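PDB 1YSR: sensor-type histidine kinase PrrB from Mycobacterium tuberculosis, which acts as the sensor kinase of a two-component system, using ATP to phosphorylate a histidine, with this chain forming its C-terminal ATP-binding domain. Local coordinates for residues G88-E91 with G92-Q95; R94-V97 with F98-F101. All coordinates share one frame; numbering follows the deposited sequence.

Contact 1 of 2, residues G88-E91 with G92-Q95; sequences GVPE and GERQ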
loop_
_atom_site.group_PDB
_atom_site.type_symbol
_atom_site.label_atom_id
_atom_site.label_comp_id
_atom_site.label_asym_id
_atom_site.label_seq_id
_atom_site.Cartn_x
_atom_site.Cartn_y
_atom_site.Cartn_z
ATOM N N GLY A 88 23.934 9.667 12.030
ATOM C CA GLY A 88 23.611 8.647 12.985
ATOM C C GLY A 88 22.938 9.238 14.229
ATOM O O GLY A 88 22.700 10.448 14.347
ATOM N N VAL A 89 22.579 8.338 15.129
ATOM C CA VAL A 89 21.951 8.730 16.386
ATOM C C VAL A 89 22.849 8.068 17.430
ATOM O O VAL A 89 22.985 6.849 17.441
ATOM C CB VAL A 89 20.515 8.138 16.535
ATOM C CG1 VAL A 89 19.925 8.441 17.925
ATOM C CG2 VAL A 89 19.619 8.729 15.471
ATOM N N PRO A 90 23.463 8.884 18.295
ATOM C CA PRO A 90 24.303 8.209 19.339
ATOM C C PRO A 90 23.532 7.168 20.189
ATOM O O PRO A 90 22.336 7.352 20.493
ATOM C CB PRO A 90 24.805 9.394 20.192
ATOM C CG PRO A 90 24.720 10.618 19.338
ATOM C CD PRO A 90 23.482 10.361 18.406
ATOM N N GLU A 91 24.177 6.077 20.564
ATOM C CA GLU A 91 23.521 5.014 21.366
ATOM C C GLU A 91 22.666 5.507 22.550
ATOM O O GLU A 91 21.578 4.959 22.832
ATOM C CB GLU A 91 24.580 4.057 21.901
ATOM C CG GLU A 91 24.030 2.707 22.332
ATOM C CD GLU A 91 25.109 1.787 22.907
ATOM O OE1 GLU A 91 26.270 2.261 23.116
ATOM O OE2 GLU A 91 24.793 0.589 23.165
ATOM N N GLY A 92 23.154 6.535 23.252
ATOM C CA GLY A 92 22.427 7.099 24.396
ATOM C C GLY A 92 21.233 7.965 24.072
ATOM O O GLY A 92 20.524 8.416 25.000
ATOM N N GLU A 93 20.970 8.191 22.771
ATOM C CA GLU A 93 19.938 9.164 22.353
ATOM C C GLU A 93 18.688 8.552 21.655
ATOM O O GLU A 93 17.746 9.269 21.283
ATOM C CB GLU A 93 20.539 10.254 21.471
ATOM C CG GLU A 93 21.475 11.156 22.245
ATOM C CD GLU A 93 22.129 12.267 21.440
ATOM O OE1 GLU A 93 21.809 12.428 20.237
ATOM O OE2 GLU A 93 22.936 13.043 22.030
ATOM N N ARG A 94 18.697 7.254 21.516
ATOM C CA ARG A 94 17.670 6.583 20.704
ATOM C C ARG A 94 16.250 6.759 21.255
ATOM O O ARG A 94 15.307 7.154 20.526
ATOM C CB ARG A 94 18.046 5.127 20.580
ATOM C CG ARG A 94 19.283 4.964 19.752
ATOM C CD ARG A 94 19.795 3.636 19.877
ATOM N NE ARG A 94 20.998 3.413 19.045
ATOM C CZ ARG A 94 21.727 2.286 19.091
ATOM N NH1 ARG A 94 21.405 1.305 19.939
ATOM N NH2 ARG A 94 22.794 2.122 18.304
ATOM N N GLN A 95 16.102 6.541 22.554
ATOM C CA GLN A 95 14.781 6.704 23.178
ATOM C C GLN A 95 14.213 8.127 23.020
ATOM O O GLN A 95 13.060 8.307 22.637
ATOM C CB GLN A 95 14.855 6.274 24.636
ATOM C CG GLN A 95 13.501 6.387 25.403
ATOM C CD GLN A 95 13.634 5.966 26.851
ATOM O OE1 GLN A 95 14.747 5.888 27.364
ATOM N NE2 GLN A 95 12.493 5.650 27.511
#

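Contact 2 of 2, residues R94-V97 with F98-F101; sequences RQVV and FERF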
loop_
_atom_site.group_PDB
_atom_site.type_symbol
_atom_site.label_atom_id
_atom_site.label_comp_id
_atom_site.label_asym_id
_atom_site.label_seq_id
_atom_site.Cartn_x
_atom_site.Cartn_y
_atom_site.Cartn_z
ATOM N N ARG A 94 18.697 7.254 21.516
ATOM C CA ARG A 94 17.670 6.583 20.704
ATOM C C ARG A 94 16.250 6.759 21.255
ATOM O O ARG A 94 15.307 7.154 20.526
ATOM C CB ARG A 94 18.046 5.127 20.580
ATOM C CG ARG A 94 19.283 4.964 19.752
ATOM C CD ARG A 94 19.795 3.636 19.877
ATOM N NE ARG A 94 20.998 3.413 19.045
ATOM C CZ ARG A 94 21.727 2.286 19.091
ATOM N NH1 ARG A 94 21.405 1.305 19.939
ATOM N NH2 ARG A 94 22.794 2.122 18.304
ATOM N N GLN A 95 16.102 6.541 22.554
ATOM C CA GLN A 95 14.781 6.704 23.178
ATOM C C GLN A 95 14.213 8.127 23.020
ATOM O O GLN A 95 13.060 8.307 22.637
ATOM C CB GLN A 95 14.855 6.274 24.636
ATOM C CG GLN A 95 13.501 6.387 25.403
ATOM C CD GLN A 95 13.634 5.966 26.851
ATOM O OE1 GLN A 95 14.747 5.888 27.364
ATOM N NE2 GLN A 95 12.493 5.650 27.511
ATOM N N VAL A 96 15.001 9.155 23.281
ATOM C CA VAL A 96 14.504 10.517 23.139
ATOM C C VAL A 96 14.080 10.779 21.704
ATOM O O VAL A 96 13.110 11.502 21.432
ATOM C CB VAL A 96 15.546 11.554 23.630
ATOM C CG1 VAL A 96 15.191 12.997 23.176
ATOM C CG2 VAL A 96 15.628 11.487 25.151
ATOM N N VAL A 97 14.811 10.187 20.772
ATOM C CA VAL A 97 14.463 10.392 19.383
ATOM C C VAL A 97 13.076 9.734 19.103
ATOM O O VAL A 97 12.235 10.332 18.487
ATOM C CB VAL A 97 15.611 9.910 18.465
ATOM C CG1 VAL A 97 15.180 9.761 17.024
ATOM C CG2 VAL A 97 16.770 10.923 18.554
ATOM N N PHE A 98 12.851 8.544 19.611
ATOM C CA PHE A 98 11.544 7.889 19.414
ATOM C C PHE A 98 10.366 8.572 20.125
ATOM O O PHE A 98 9.226 8.388 19.726
ATOM C CB PHE A 98 11.597 6.422 19.806
ATOM C CG PHE A 98 12.139 5.560 18.731
ATOM C CD1 PHE A 98 11.467 5.470 17.498
ATOM C CD2 PHE A 98 13.342 4.868 18.909
ATOM C CE1 PHE A 98 11.970 4.694 16.485
ATOM C CE2 PHE A 98 13.847 4.073 17.897
ATOM C CZ PHE A 98 13.147 3.987 16.650
ATOM N N GLU A 99 10.649 9.329 21.187
ATOM C CA GLU A 99 9.609 10.008 21.935
ATOM C C GLU A 99 9.229 11.350 21.291
ATOM O O GLU A 99 8.319 12.023 21.775
ATOM C CB GLU A 99 10.079 10.241 23.379
ATOM C CG GLU A 99 10.199 9.010 24.293
ATOM C CD GLU A 99 11.006 9.309 25.583
ATOM O OE1 GLU A 99 11.467 10.472 25.785
ATOM O OE2 GLU A 99 11.204 8.374 26.397
ATOM N N ARG A 100 9.919 11.739 20.217
ATOM C CA ARG A 100 9.708 13.031 19.543
ATOM C C ARG A 100 9.150 12.874 18.148
ATOM O O ARG A 100 9.588 11.984 17.430
ATOM C CB ARG A 100 11.040 13.776 19.347
ATOM C CG ARG A 100 11.613 14.457 20.535
ATOM C CD ARG A 100 12.483 15.633 20.084
ATOM N NE ARG A 100 13.652 15.189 19.310
ATOM C CZ ARG A 100 14.922 15.285 19.719
ATOM N NH1 ARG A 100 15.206 15.827 20.906
ATOM N NH2 ARG A 100 15.914 14.843 18.929
ATOM N N PHE A 101 8.252 13.792 17.754
ATOM C CA PHE A 101 7.782 13.938 16.373
ATOM C C PHE A 101 8.731 14.854 15.617
ATOM O O PHE A 101 9.298 15.772 16.211
ATOM C CB PHE A 101 6.320 14.447 16.336
ATOM C CG PHE A 101 5.325 13.439 16.857
ATOM C CD1 PHE A 101 4.757 12.504 15.995
ATOM C CD2 PHE A 101 4.989 13.394 18.215
ATOM C CE1 PHE A 101 3.866 11.539 16.455
ATOM C CE2 PHE A 101 4.081 12.427 18.697
ATOM C CZ PHE A 101 3.520 11.491 17.809
#

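Contact 1 of 2, residues G88-E91 with G92-Q95
Val89 packs its CG1 methyl against the turn that starts helix 94-98, reaching Glu93 C at 3.9 Å and Arg94 CG at 4.0 Å. With CG1 anti to the backbone N (chi1 174°), this branch points into the turn, and Val89 is the buried member of the group. The turn itself, Pro90 to Glu93, is a type I turn with Glu91 and Gly92 at its corners. It is closed by the hydrogen bond from Glu93 N to Pro90 O, 2.8 Å long, with the donor standing above the carbonyl plane. Buried valine and hydrogen-bonded turn make up the well-packed inner part.

The side chains of Pro90, Glu91 and Glu93 form the exposed, solvent-facing part. The Glu93 carboxylate lies by the Pro90 ring, where OE1 comes within 3.2 Å of Pro90 CD, a van der Waals approach of the oxygen to the ring carbon. Arg94 runs extended from CG to NE across Glu91, whose CA sits over one guanidinium face near its rim. The carboxylate and guanidinium planes are turned 53° apart, and the pairing of their charged ends is loose: Glu91 OE2 stays 4.7 Å from Arg94 NH1, too far for a salt bridge, although the opposite charges probably attract. Arg94 NH2 instead bonds Asn134 OD1. Through Val89 and Arg94, both touching Leu132, the loop that follows strand 77-84 and the start of helix 94-98 rest on strand 129-134.

Contact 2 of 2, residues R94-V97 with F98-F101
Gln95 and Glu99 meet one turn apart on helix 94-98 and its exit, the Glu99 carboxylate oxygen OE2 lying 3.2 Å from Gln95 CG. The amide and carboxylate planes are 64° apart, so the two flat groups do not stack. Glu99 CG, anti to its own carbonyl carbon (chi1 -70°), lies 3.4 Å from Gln95 O, and the chain runs on extended to the carboxylate. Phe98 leaves the helix on a different side: its CD2 comes to 3.4 Å from Arg94 O, which meets the ring obliquely and also accepts the hydrogen bond from Phe98 N. The ring also packs on Leu116, on Ala120 of helix 117-125 and on Leu132 of strand 129-134.

Arg100 folds back along the helix end. Its chain bends at chi3 (-64°), which swings the guanidinium across Val96, whose CG1 lies over one face, 3.6 Å from Arg100 NH1. Val97 CG2 touches Arg100 NH2 more loosely at 4.0 Å. The same NH2 is hydrogen-bonded to Leu114 O, a bond that helps fix the rotation of the group. In the backbone, Glu99 N bonds Gln95 O, with a weak second bond to Val96 O, and Arg100 N bonds Val97 O at 3.2 Å; Val97 to Arg100 form a type I turn that brings the helix to its end. The sequence FERF marks this as the F box of histidine kinases, the segment that in this family leads from a short helix into the ATP lid.

How the contacts relate
Contacts 1 and 2 are the two ends of one short helix, 94-98, and share Arg94 and Gln95; their centres are about 9 Å apart. They also touch directly, Val89 CG1 meeting Val97 CG2 at 4.1 Å, so the valine of the entry turn packs on a valine near the exit. Both ends also rest on Leu132, through Val89, Arg94 and Phe98. Segment 88-91 begins with the last glycine of the DxGxG motif, the G1 box of histidine kinases, and 98-101 holds the F box, so the pair spans the link between two nucleotide-site motifs of the Bergerat fold. Residues 103-113, just beyond contact 2, are not modelled, consistent with a mobile ATP lid.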